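PDB 1TZA: apaG protein from Shewanella oneidensis, which is of unknown function but belongs to the ApaG family, whose immunoglobulin-like beta-sandwich domain may serve in binding. Local coordinates for residues T14-Q19 with E26-S31; T33-N38 with N78-Y83; A43-T48 with T72-P77; T91-M96 with R118-G123. One frame throughout, in Å; residues are numbered along the deposited sequence.

Contact 1 of 4, residues T14-Q19 with E26-S31; sequences TEYIEQ and EKYLFS
Y16 and F30 meet on the closely packed side of this antiparallel strand pair. The two ring planes are turned 54° to each other, and Y16 CD1 lies over one face of F30. Y16 CB reaches F30 CE1 at 3.7 Å. The Y16 ring is carried along its own strand because CG stands anti to the backbone N (chi1 172°). Its far end therefore arrives at Y28, where Y16 OH meets Y28 CD2 at the ring edge, 3.6 Å away. I17 and E18 form a classic beta bulge opposite L29. L29 O takes a bond from I17 N at 2.8 Å and a weak one from E18 N. L29 N returns a bond to E18 O at 2.9 Å. Within the bulge I17 leans on L29, with I17 CB 3.9 Å from L29 CG. Paired backbone bonds hold E15 to S31. The solvent side lies at the E15 carboxylate, which leads away from S31, and at the exposed E26. Q19 lies alongside Y28 with its amide nearly perpendicular to the ring, and Y28 OH bonds E26 OE1 at 2.7 Å. The E18 carboxylate turns to S85 and V69 of the second subunit. The contact belongs to the hairpin of strands 8-19 and 28-38. Strand 79-89 flanks 28-38 on its other edge, and L119 of strand 109-120 packs on F30.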
loop_
_atom_site.group_PDB
_atom_site.type_symbol
_atom_site.label_atom_id
_atom_site.label_comp_id
_atom_site.label_asym_id
_atom_site.label_seq_id
_atom_site.Cartn_x
_atom_site.Cartn_y
_atom_site.Cartn_z
ATOM N N THR A 14 10.645 4.744 3.117
ATOM C CA THR A 14 9.229 4.562 3.408
ATOM C C THR A 14 8.401 5.783 3.072
ATOM O O THR A 14 8.936 6.865 2.827
ATOM C CB THR A 14 9.004 4.254 4.887
ATOM O OG1 THR A 14 9.436 5.376 5.662
ATOM C CG2 THR A 14 9.770 3.015 5.298
ATOM N N GLU A 15 7.084 5.608 3.100
ATOM C CA GLU A 15 6.173 6.688 2.769
ATOM C C GLU A 15 4.797 6.502 3.407
ATOM O O GLU A 15 4.242 5.390 3.417
ATOM C CB GLU A 15 6.039 6.754 1.255
ATOM C CG GLU A 15 5.239 7.918 0.732
ATOM C CD GLU A 15 5.129 7.867 -0.774
ATOM O OE1 GLU A 15 6.187 7.818 -1.439
ATOM O OE2 GLU A 15 3.994 7.867 -1.290
ATOM N N TYR A 16 4.255 7.583 3.959
ATOM C CA TYR A 16 2.941 7.513 4.571
ATOM C C TYR A 16 1.963 7.662 3.429
ATOM O O TYR A 16 1.951 8.685 2.742
ATOM C CB TYR A 16 2.735 8.640 5.579
ATOM C CG TYR A 16 1.316 8.731 6.091
ATOM C CD1 TYR A 16 0.672 7.614 6.617
ATOM C CD2 TYR A 16 0.617 9.937 6.058
ATOM C CE1 TYR A 16 -0.636 7.690 7.101
ATOM C CE2 TYR A 16 -0.695 10.029 6.541
ATOM C CZ TYR A 16 -1.314 8.897 7.060
ATOM O OH TYR A 16 -2.606 8.968 7.524
ATOM N N ILE A 17 1.144 6.646 3.215
ATOM C CA ILE A 17 0.198 6.711 2.124
ATOM C C ILE A 17 -1.125 7.376 2.474
ATOM O O ILE A 17 -1.433 8.450 1.965
ATOM C CB ILE A 17 -0.061 5.306 1.554
ATOM C CG1 ILE A 17 1.278 4.657 1.191
ATOM C CG2 ILE A 17 -0.955 5.396 0.331
ATOM C CD1 ILE A 17 2.146 5.507 0.248
ATOM N N GLU A 18 -1.895 6.767 3.368
ATOM C CA GLU A 18 -3.198 7.329 3.685
ATOM C C GLU A 18 -3.738 6.835 5.013
ATOM O O GLU A 18 -3.370 5.757 5.485
ATOM C CB GLU A 18 -4.155 6.948 2.554
ATOM C CG GLU A 18 -5.553 7.529 2.614
ATOM C CD GLU A 18 -6.400 7.047 1.454
ATOM O OE1 GLU A 18 -6.668 5.826 1.373
ATOM O OE2 GLU A 18 -6.786 7.882 0.613
ATOM N N GLN A 19 -4.608 7.633 5.616
ATOM C CA GLN A 19 -5.231 7.264 6.880
ATOM C C GLN A 19 -6.381 6.300 6.558
ATOM O O GLN A 19 -7.139 6.527 5.615
ATOM C CB GLN A 19 -5.779 8.513 7.570
ATOM C CG GLN A 19 -5.972 8.383 9.075
ATOM C CD GLN A 19 -6.458 9.675 9.714
ATOM O OE1 GLN A 19 -7.634 10.033 9.612
ATOM N NE2 GLN A 19 -5.548 10.389 10.365
ATOM N N GLU A 26 -7.873 3.868 14.996
ATOM C CA GLU A 26 -6.875 4.555 14.192
ATOM C C GLU A 26 -6.106 3.556 13.343
ATOM O O GLU A 26 -5.690 2.504 13.835
ATOM C CB GLU A 26 -5.899 5.321 15.092
ATOM C CG GLU A 26 -6.513 6.513 15.804
ATOM C CD GLU A 26 -5.544 7.187 16.769
ATOM O OE1 GLU A 26 -4.371 7.416 16.391
ATOM O OE2 GLU A 26 -5.963 7.496 17.906
ATOM N N LYS A 27 -5.933 3.889 12.068
ATOM C CA LYS A 27 -5.192 3.047 11.134
ATOM C C LYS A 27 -4.414 3.955 10.191
ATOM O O LYS A 27 -4.952 4.932 9.670
ATOM C CB LYS A 27 -6.140 2.165 10.310
ATOM C CG LYS A 27 -6.916 1.125 11.099
ATOM C CD LYS A 27 -7.977 0.472 10.206
ATOM C CE LYS A 27 -8.981 -0.355 11.009
ATOM N NZ LYS A 27 -8.372 -1.564 11.638
ATOM N N TYR A 28 -3.148 3.628 9.971
ATOM C CA TYR A 28 -2.311 4.424 9.091
ATOM C C TYR A 28 -1.595 3.516 8.100
ATOM O O TYR A 28 -0.825 2.640 8.498
ATOM C CB TYR A 28 -1.304 5.224 9.919
ATOM C CG TYR A 28 -1.960 6.060 10.988
ATOM C CD1 TYR A 28 -2.245 5.527 12.245
ATOM C CD2 TYR A 28 -2.329 7.377 10.733
ATOM C CE1 TYR A 28 -2.888 6.290 13.227
ATOM C CE2 TYR A 28 -2.972 8.147 11.702
ATOM C CZ TYR A 28 -3.247 7.597 12.944
ATOM O OH TYR A 28 -3.893 8.353 13.893
ATOM N N LEU A 29 -1.866 3.726 6.810
ATOM C CA LEU A 29 -1.266 2.922 5.746
ATOM C C LEU A 29 0.083 3.470 5.277
ATOM O O LEU A 29 0.189 4.612 4.830
ATOM C CB LEU A 29 -2.216 2.811 4.543
ATOM C CG LEU A 29 -1.618 2.126 3.297
ATOM C CD1 LEU A 29 -1.321 0.650 3.607
ATOM C CD2 LEU A 29 -2.580 2.225 2.120
ATOM N N PHE A 30 1.106 2.631 5.377
ATOM C CA PHE A 30 2.458 2.990 4.967
ATOM C C PHE A 30 2.935 2.068 3.858
ATOM O O PHE A 30 2.500 0.927 3.753
ATOM C CB PHE A 30 3.436 2.832 6.138
ATOM C CG PHE A 30 3.336 3.915 7.175
ATOM C CD1 PHE A 30 3.996 5.136 6.992
ATOM C CD2 PHE A 30 2.616 3.705 8.355
ATOM C CE1 PHE A 30 3.943 6.133 7.975
ATOM C CE2 PHE A 30 2.556 4.694 9.342
ATOM C CZ PHE A 30 3.224 5.909 9.152
ATOM N N SER A 31 3.833 2.568 3.029
ATOM C CA SER A 31 4.422 1.748 1.994
ATOM C C SER A 31 5.908 1.768 2.309
ATOM O O SER A 31 6.412 2.735 2.899
ATOM C CB SER A 31 4.206 2.343 0.599
ATOM O OG SER A 31 4.973 3.525 0.405
#

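Contact 2 of 4, residues T33-N38 with N78-Y83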
loop_
_atom_site.group_PDB
_atom_site.type_symbol
_atom_site.label_atom_id
_atom_site.label_comp_id
_atom_site.label_asym_id
_atom_site.label_seq_id
_atom_site.Cartn_x
_atom_site.Cartn_y
_atom_site.Cartn_z
ATOM N N THR A 33 9.737 0.564 0.410
ATOM C CA THR A 33 10.431 0.085 -0.778
ATOM C C THR A 33 11.801 -0.414 -0.344
ATOM O O THR A 33 12.659 0.365 0.070
ATOM C CB THR A 33 10.584 1.213 -1.818
ATOM O OG1 THR A 33 9.286 1.692 -2.196
ATOM C CG2 THR A 33 11.315 0.699 -3.063
ATOM N N ILE A 34 11.983 -1.726 -0.426
ATOM C CA ILE A 34 13.219 -2.369 -0.019
ATOM C C ILE A 34 14.121 -2.620 -1.221
ATOM O O ILE A 34 13.656 -3.002 -2.294
ATOM C CB ILE A 34 12.938 -3.742 0.662
ATOM C CG1 ILE A 34 11.783 -3.621 1.663
ATOM C CG2 ILE A 34 14.190 -4.246 1.379
ATOM C CD1 ILE A 34 12.080 -2.793 2.890
ATOM N N THR A 35 15.412 -2.387 -1.033
ATOM C CA THR A 35 16.400 -2.633 -2.075
ATOM C C THR A 35 17.356 -3.629 -1.450
ATOM O O THR A 35 17.933 -3.371 -0.391
ATOM C CB THR A 35 17.172 -1.363 -2.470
ATOM O OG1 THR A 35 16.266 -0.414 -3.051
ATOM C CG2 THR A 35 18.267 -1.702 -3.491
ATOM N N ILE A 36 17.493 -4.776 -2.100
ATOM C CA ILE A 36 18.348 -5.846 -1.630
ATOM C C ILE A 36 19.496 -6.018 -2.618
ATOM O O ILE A 36 19.319 -6.551 -3.716
ATOM C CB ILE A 36 17.523 -7.132 -1.507
ATOM C CG1 ILE A 36 16.362 -6.883 -0.536
ATOM C CG2 ILE A 36 18.378 -8.266 -1.014
ATOM C CD1 ILE A 36 15.134 -7.720 -0.806
ATOM N N ILE A 37 20.672 -5.548 -2.223
ATOM C CA ILE A 37 21.854 -5.613 -3.074
ATOM C C ILE A 37 22.727 -6.826 -2.790
ATOM O O ILE A 37 23.120 -7.076 -1.645
ATOM C CB ILE A 37 22.721 -4.350 -2.902
ATOM C CG1 ILE A 37 21.844 -3.101 -2.987
ATOM C CG2 ILE A 37 23.789 -4.293 -3.988
ATOM C CD1 ILE A 37 22.588 -1.824 -2.658
ATOM N N ASN A 38 23.021 -7.587 -3.840
ATOM C CA ASN A 38 23.872 -8.757 -3.705
ATOM C C ASN A 38 25.270 -8.387 -4.179
ATOM O O ASN A 38 25.544 -8.341 -5.382
ATOM C CB ASN A 38 23.321 -9.919 -4.526
ATOM C CG ASN A 38 24.273 -11.090 -4.589
ATOM O OD1 ASN A 38 25.012 -11.360 -3.643
ATOM N ND2 ASN A 38 24.247 -11.806 -5.703
ATOM N N ASN A 78 26.435 -8.333 -8.005
ATOM C CA ASN A 78 26.379 -6.934 -8.420
ATOM C C ASN A 78 25.001 -6.510 -8.952
ATOM O O ASN A 78 24.909 -5.821 -9.972
ATOM C CB ASN A 78 27.421 -6.684 -9.514
ATOM C CG ASN A 78 27.851 -5.232 -9.588
ATOM O OD1 ASN A 78 28.009 -4.668 -10.674
ATOM N ND2 ASN A 78 28.063 -4.621 -8.423
ATOM N N THR A 79 23.932 -6.917 -8.275
ATOM C CA THR A 79 22.590 -6.544 -8.718
ATOM C C THR A 79 21.761 -6.110 -7.527
ATOM O O THR A 79 21.903 -6.657 -6.440
ATOM C CB THR A 79 21.863 -7.717 -9.421
ATOM O OG1 THR A 79 22.662 -8.190 -10.514
ATOM C CG2 THR A 79 20.507 -7.263 -9.954
ATOM N N ALA A 80 20.900 -5.121 -7.745
ATOM C CA ALA A 80 20.034 -4.586 -6.708
ATOM C C ALA A 80 18.582 -4.876 -7.046
ATOM O O ALA A 80 18.057 -4.324 -8.006
ATOM C CB ALA A 80 20.237 -3.087 -6.595
ATOM N N TYR A 81 17.939 -5.735 -6.260
ATOM C CA TYR A 81 16.539 -6.073 -6.482
ATOM C C TYR A 81 15.665 -5.204 -5.592
ATOM O O TYR A 81 15.833 -5.181 -4.372
ATOM C CB TYR A 81 16.282 -7.558 -6.182
ATOM C CG TYR A 81 14.814 -7.938 -6.121
ATOM C CD1 TYR A 81 14.069 -7.726 -4.962
ATOM C CD2 TYR A 81 14.165 -8.492 -7.227
ATOM C CE1 TYR A 81 12.719 -8.050 -4.898
ATOM C CE2 TYR A 81 12.807 -8.822 -7.177
ATOM C CZ TYR A 81 12.091 -8.595 -6.004
ATOM O OH TYR A 81 10.751 -8.888 -5.924
ATOM N N GLN A 82 14.725 -4.503 -6.211
ATOM C CA GLN A 82 13.825 -3.622 -5.493
ATOM C C GLN A 82 12.380 -4.095 -5.552
ATOM O O GLN A 82 11.934 -4.659 -6.554
ATOM C CB GLN A 82 13.907 -2.211 -6.070
ATOM C CG GLN A 82 12.856 -1.262 -5.526
ATOM C CD GLN A 82 12.911 0.110 -6.173
ATOM O OE1 GLN A 82 13.858 0.871 -5.968
ATOM N NE2 GLN A 82 11.889 0.430 -6.968
ATOM N N TYR A 83 11.653 -3.856 -4.466
ATOM C CA TYR A 83 10.249 -4.221 -4.384
ATOM C C TYR A 83 9.552 -3.310 -3.384
ATOM O O TYR A 83 10.185 -2.711 -2.506
ATOM C CB TYR A 83 10.096 -5.685 -3.976
ATOM C CG TYR A 83 10.108 -5.946 -2.494
ATOM C CD1 TYR A 83 8.931 -5.862 -1.744
ATOM C CD2 TYR A 83 11.280 -6.329 -1.845
ATOM C CE1 TYR A 83 8.919 -6.166 -0.387
ATOM C CE2 TYR A 83 11.282 -6.628 -0.486
ATOM C CZ TYR A 83 10.098 -6.550 0.235
ATOM O OH TYR A 83 10.088 -6.871 1.567
#
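I34 to I37 pair with A80 to Y83 in an antiparallel ladder whose strand axes come within 4.5 Å and run 160° apart, with two backbone bonds exchanged between I36 and Y81 (I36 N to Y81 O 2.8 Å, Y81 N to I36 O 3.0 Å) and two more between I34 and Y83.

One face carries I34, I36, Y81 and Y83. I34 and Y83 lie side by side and point the same way. Y83 CG sits between the backbone N and the carbonyl carbon (chi1 86°), which swings the ring across to the isoleucine. Y83 CE2 touches I34 CB at 3.5 Å, and I34 CG1 runs on toward the phenol end. I36 CD1 comes to the edge of the same ring, 4.0 Å from Y83 CE2. It also meets Y81 more loosely.

The other face is more open to solvent. A80 CB is flanked by T35 CG2 and I37 CG1, each 3.9 Å away. The extended Q82 chain crosses T33, with Q82 CG 3.5 Å from T33 CG2. Past A80, N38 N gives a single, almost straight bond to T79 O, 3.0 Å long.

Both phenols find partners beyond the pair: Y83 OH bonds Y100 OH of the facing sheet, and Y81 OH bonds E71 OE1. Strand 28-38 is the middle strand of its sheet, between 8-19 and 79-89. I34 and I36 face the second sheet: W51 packs on I34, L46 on I36, and Y100 on both.

Contact 3 of 4, residues A43-T48 with T72-P77; sequences AAKLET and TPTIPP
A44 and I75 are joined by two backbone hydrogen bonds at the centre of this short antiparallel pairing. I75 N donates to A44 O at 2.7 Å, and A44 N donates to I75 O at 2.9 Å. Both are nearly straight at hydrogen, although A44 N sits above the I75 carbonyl plane. A third bond, L46 N to P73 O at 3.0 Å, extends the ladder beyond T74.

Weaker CA-H...O contacts fill the steps between. K45 CA faces P73 O at 3.4 Å, and A43 CA faces I75 O.

Apolar contacts are light. L46 CB meets P73 CD at 4.0 Å. The P77 ring lies near the backbone of A43.

K45 makes the long side-chain contact. It is extended throughout, with CG anti to the backbone N (chi1 -177°). The chain crosses T74 and then T72. K45 CG lies 3.7 Å from T74 OG1, and K45 CE lies 3.5 Å from T72 OG1. It is the methylene chain that does the touching.

The chemistry is thus mainly that of main-chain pairing. P73, P76 and P77 have carbonyls but no N-H. P73 O accepts from L46 N, but P73 N has no hydrogen to give back to L46 O. T72 CA approaches L46 O instead, at 3.1 Å, as a CA-H...O contact. This is consistent with strand 74-75 being a brief strand beside 44-55, which also pairs with 93-104.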
loop_
_atom_site.group_PDB
_atom_site.type_symbol
_atom_site.label_atom_id
_atom_site.label_comp_id
_atom_site.label_asym_id
_atom_site.label_seq_id
_atom_site.Cartn_x
_atom_site.Cartn_y
_atom_site.Cartn_z
ATOM N N ALA A 43 25.159 -15.826 -7.152
ATOM C CA ALA A 43 23.742 -15.489 -7.066
ATOM C C ALA A 43 23.161 -15.865 -5.706
ATOM O O ALA A 43 23.601 -16.828 -5.078
ATOM C CB ALA A 43 22.962 -16.187 -8.182
ATOM N N ALA A 44 22.176 -15.090 -5.260
ATOM C CA ALA A 44 21.515 -15.327 -3.978
ATOM C C ALA A 44 20.001 -15.242 -4.159
ATOM O O ALA A 44 19.482 -14.291 -4.756
ATOM C CB ALA A 44 21.981 -14.306 -2.947
ATOM N N LYS A 45 19.301 -16.243 -3.639
ATOM C CA LYS A 45 17.857 -16.311 -3.751
ATOM C C LYS A 45 17.162 -16.030 -2.426
ATOM O O LYS A 45 17.455 -16.664 -1.406
ATOM C CB LYS A 45 17.462 -17.690 -4.262
ATOM C CG LYS A 45 15.985 -17.896 -4.512
ATOM C CD LYS A 45 15.766 -19.311 -5.018
ATOM C CE LYS A 45 14.313 -19.597 -5.261
ATOM N NZ LYS A 45 14.122 -21.014 -5.664
ATOM N N LEU A 46 16.237 -15.074 -2.452
ATOM C CA LEU A 46 15.478 -14.699 -1.260
ATOM C C LEU A 46 14.313 -15.673 -1.097
ATOM O O LEU A 46 13.357 -15.634 -1.866
ATOM C CB LEU A 46 14.961 -13.264 -1.412
ATOM C CG LEU A 46 14.366 -12.579 -0.178
ATOM C CD1 LEU A 46 14.307 -11.068 -0.404
ATOM C CD2 LEU A 46 12.991 -13.158 0.113
ATOM N N GLU A 47 14.386 -16.545 -0.098
ATOM C CA GLU A 47 13.324 -17.522 0.106
ATOM C C GLU A 47 12.259 -17.130 1.126
ATOM O O GLU A 47 11.068 -17.337 0.886
ATOM C CB GLU A 47 13.927 -18.877 0.485
ATOM C CG GLU A 47 14.645 -19.551 -0.672
ATOM C CD GLU A 47 15.088 -20.964 -0.354
ATOM O OE1 GLU A 47 15.379 -21.721 -1.304
ATOM O OE2 GLU A 47 15.151 -21.320 0.841
ATOM N N THR A 48 12.677 -16.565 2.255
ATOM C CA THR A 48 11.723 -16.170 3.292
ATOM C C THR A 48 11.958 -14.785 3.877
ATOM O O THR A 48 13.011 -14.174 3.695
ATOM C CB THR A 48 11.753 -17.133 4.490
ATOM O OG1 THR A 48 13.049 -17.069 5.095
ATOM C CG2 THR A 48 11.451 -18.558 4.058
ATOM N N THR A 72 10.100 -15.381 -4.866
ATOM C CA THR A 72 11.351 -15.741 -4.221
ATOM C C THR A 72 12.347 -15.408 -5.335
ATOM O O THR A 72 12.742 -16.280 -6.115
ATOM C CB THR A 72 11.390 -17.267 -3.899
ATOM O OG1 THR A 72 11.217 -18.023 -5.103
ATOM C CG2 THR A 72 10.276 -17.640 -2.932
ATOM N N PRO A 73 12.756 -14.134 -5.431
ATOM C CA PRO A 73 13.691 -13.669 -6.460
ATOM C C PRO A 73 15.148 -14.098 -6.329
ATOM O O PRO A 73 15.688 -14.219 -5.225
ATOM C CB PRO A 73 13.533 -12.157 -6.388
ATOM C CG PRO A 73 13.407 -11.939 -4.900
ATOM C CD PRO A 73 12.449 -13.048 -4.481
ATOM N N THR A 74 15.780 -14.346 -7.469
ATOM C CA THR A 74 17.187 -14.718 -7.475
ATOM C C THR A 74 17.925 -13.446 -7.872
ATOM O O THR A 74 17.662 -12.854 -8.917
ATOM C CB THR A 74 17.471 -15.863 -8.471
ATOM O OG1 THR A 74 16.823 -17.060 -8.010
ATOM C CG2 THR A 74 18.976 -16.127 -8.584
ATOM N N ILE A 75 18.817 -13.006 -6.997
ATOM C CA ILE A 75 19.583 -11.790 -7.230
ATOM C C ILE A 75 21.003 -12.175 -7.609
ATOM O O ILE A 75 21.763 -12.682 -6.776
ATOM C CB ILE A 75 19.630 -10.923 -5.957
ATOM C CG1 ILE A 75 18.231 -10.829 -5.348
ATOM C CG2 ILE A 75 20.148 -9.546 -6.287
ATOM C CD1 ILE A 75 18.211 -10.243 -3.956
ATOM N N PRO A 76 21.386 -11.942 -8.874
ATOM C CA PRO A 76 22.750 -12.301 -9.278
ATOM C C PRO A 76 23.768 -11.334 -8.670
ATOM O O PRO A 76 23.394 -10.332 -8.054
ATOM C CB PRO A 76 22.682 -12.224 -10.805
ATOM C CG PRO A 76 21.743 -11.094 -11.030
ATOM C CD PRO A 76 20.640 -11.341 -9.994
ATOM N N PRO A 77 25.067 -11.622 -8.824
ATOM C CA PRO A 77 26.092 -10.731 -8.264
ATOM C C PRO A 77 25.953 -9.297 -8.781
ATOM O O PRO A 77 25.403 -9.069 -9.857
ATOM C CB PRO A 77 27.395 -11.382 -8.720
ATOM C CG PRO A 77 27.040 -12.847 -8.744
ATOM C CD PRO A 77 25.681 -12.832 -9.404
#

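Contact 4 of 4, residues T91-M96 with R118-G123; sequences TPFGIM and RLATPG
G94 O accepts the shortest bond across this contact, from L119 N at 2.9 Å. The donor is tilted 33° from the carbonyl plane. G94 N answers with a bond to L119 O at 3.0 Å, this one lying in the carbonyl plane. T121 N to P92 O, also at 3.0 Å, carries the pairing one step past the strands, at the open end of the hairpin. Here P92 CB rests 3.4 Å from T121 OG1, with T121 CG2 a little farther off.

F93, I95, R118 and A120 share one face. A120 CB meets the edge of the F93 ring, 3.9 Å from F93 CD1. F93 and R118 cross at about a right angle, and the ring touches R118 CB rather than the charged group. R118 is bent at chi2 and chi3, which folds its guanidinium back so that A120 CB lies over one face of it. I95 CD1 reaches R118 CA at 3.5 Å.

The opposite face is apolar and buried. The selenium of M96, a selenomethionine, meets L119 CD1 at 3.9 Å. M96 also packs on W51 and I53, and L119 packs on F30 and L89 of the facing sheet.

The two faces thus differ in character. M96 and L119 belong to the sandwich interior, while the R118 charge stays on the outer side.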
loop_
_atom_site.group_PDB
_atom_site.type_symbol
_atom_site.label_atom_id
_atom_site.label_comp_id
_atom_site.label_asym_id
_atom_site.label_seq_id
_atom_site.Cartn_x
_atom_site.Cartn_y
_atom_site.Cartn_z
ATOM N N THR A 91 -0.856 3.390 15.089
ATOM C CA THR A 91 -0.275 4.659 15.569
ATOM C C THR A 91 0.467 5.313 14.398
ATOM O O THR A 91 0.928 4.621 13.502
ATOM C CB THR A 91 0.732 4.449 16.745
ATOM O OG1 THR A 91 1.733 3.492 16.361
ATOM C CG2 THR A 91 0.005 3.959 17.998
ATOM N N PRO A 92 0.574 6.653 14.386
ATOM C CA PRO A 92 1.265 7.361 13.303
ATOM C C PRO A 92 2.778 7.178 13.284
ATOM O O PRO A 92 3.470 7.701 12.404
ATOM C CB PRO A 92 0.858 8.819 13.526
ATOM C CG PRO A 92 0.680 8.894 15.009
ATOM C CD PRO A 92 -0.065 7.612 15.307
ATOM N N PHE A 93 3.293 6.444 14.261
ATOM C CA PHE A 93 4.720 6.169 14.331
ATOM C C PHE A 93 4.930 4.722 14.710
ATOM O O PHE A 93 4.146 4.157 15.472
ATOM C CB PHE A 93 5.416 7.034 15.375
ATOM C CG PHE A 93 6.862 6.665 15.579
ATOM C CD1 PHE A 93 7.818 6.999 14.623
ATOM C CD2 PHE A 93 7.263 5.941 16.700
ATOM C CE1 PHE A 93 9.158 6.617 14.784
ATOM C CE2 PHE A 93 8.590 5.553 16.869
ATOM C CZ PHE A 93 9.542 5.891 15.909
ATOM N N GLY A 94 5.999 4.135 14.187
ATOM C CA GLY A 94 6.310 2.751 14.481
ATOM C C GLY A 94 7.657 2.382 13.895
ATOM O O GLY A 94 8.276 3.182 13.187
ATOM N N ILE A 95 8.099 1.162 14.177
ATOM C CA ILE A 95 9.383 0.666 13.696
ATOM C C ILE A 95 9.281 -0.746 13.099
ATOM O O ILE A 95 8.467 -1.570 13.525
ATOM C CB ILE A 95 10.414 0.622 14.849
ATOM C CG1 ILE A 95 10.590 2.017 15.443
ATOM C CG2 ILE A 95 11.739 0.099 14.351
ATOM C CD1 ILE A 95 11.096 3.042 14.463
HETATM N N MSE A 96 10.115 -1.015 12.105
HETATM C CA MSE A 96 10.147 -2.326 11.474
HETATM C C MSE A 96 11.586 -2.840 11.369
HETATM O O MSE A 96 12.525 -2.060 11.187
HETATM C CB MSE A 96 9.525 -2.271 10.072
HETATM C CG MSE A 96 8.002 -2.304 10.029
HETATM SE SE MSE A 96 7.364 -2.368 8.183
HETATM C CE MSE A 96 7.582 -4.279 7.793
ATOM N N ARG A 118 12.059 3.462 10.604
ATOM C CA ARG A 118 10.826 4.058 11.082
ATOM C C ARG A 118 9.713 4.190 10.069
ATOM O O ARG A 118 9.925 4.105 8.859
ATOM C CB ARG A 118 11.123 5.449 11.637
ATOM C CG ARG A 118 12.058 6.254 10.735
ATOM C CD ARG A 118 11.364 7.358 9.948
ATOM N NE ARG A 118 11.057 8.510 10.787
ATOM C CZ ARG A 118 11.021 9.764 10.347
ATOM N NH1 ARG A 118 11.277 10.029 9.074
ATOM N NH2 ARG A 118 10.733 10.755 11.182
ATOM N N LEU A 119 8.517 4.393 10.604
ATOM C CA LEU A 119 7.319 4.620 9.821
ATOM C C LEU A 119 6.744 5.822 10.557
ATOM O O LEU A 119 6.501 5.752 11.754
ATOM C CB LEU A 119 6.371 3.418 9.906
ATOM C CG LEU A 119 6.844 2.125 9.226
ATOM C CD1 LEU A 119 5.825 1.008 9.427
ATOM C CD2 LEU A 119 7.052 2.385 7.750
ATOM N N ALA A 120 6.568 6.938 9.869
ATOM C CA ALA A 120 6.030 8.104 10.543
ATOM C C ALA A 120 5.277 9.019 9.599
ATOM O O ALA A 120 5.695 9.235 8.456
ATOM C CB ALA A 120 7.161 8.878 11.249
ATOM N N THR A 121 4.152 9.545 10.076
ATOM C CA THR A 121 3.365 10.457 9.271
ATOM C C THR A 121 4.195 11.722 9.230
ATOM O O THR A 121 4.772 12.115 10.233
ATOM C CB THR A 121 1.994 10.740 9.906
ATOM O OG1 THR A 121 2.158 11.069 11.294
ATOM C CG2 THR A 121 1.090 9.517 9.765
ATOM N N PRO A 122 4.273 12.377 8.068
ATOM C CA PRO A 122 5.077 13.602 7.987
ATOM C C PRO A 122 4.804 14.655 9.065
ATOM O O PRO A 122 3.658 14.857 9.489
ATOM C CB PRO A 122 4.780 14.116 6.578
ATOM C CG PRO A 122 3.378 13.585 6.307
ATOM C CD PRO A 122 3.473 12.181 6.847
ATOM N N GLY A 123 5.880 15.306 9.506
ATOM C CA GLY A 123 5.780 16.355 10.506
ATOM C C GLY A 123 5.160 15.969 11.832
ATOM O O GLY A 123 4.514 16.786 12.486
#

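Overall arrangement
All four contacts are antiparallel strand pairings, and all are only partly buried. F30, L119, I34, I36 and Y83 turn to the interior; T35, A80, Q82, K45 and R118 mark the surface faces. Contacts 1 and 2 share strand 28-38 and build the three-stranded sheet. Contacts 3 and 4 belong to the other sheet, about 29 Å apart between centres. Across the sandwich, contacts 1 and 4 lie about 8 Å apart between centres and meet through F30, Y28 and Y16. Contacts 2 and 3, about 10 Å apart between centres, meet where I36 packs on L46; N38 ND2 probably bonds P76 O, weakly. Aromatic packing marks contacts 1 and 2, whereas contact 3 relies mostly on backbone bonds. Only contact 1 touches the second subunit.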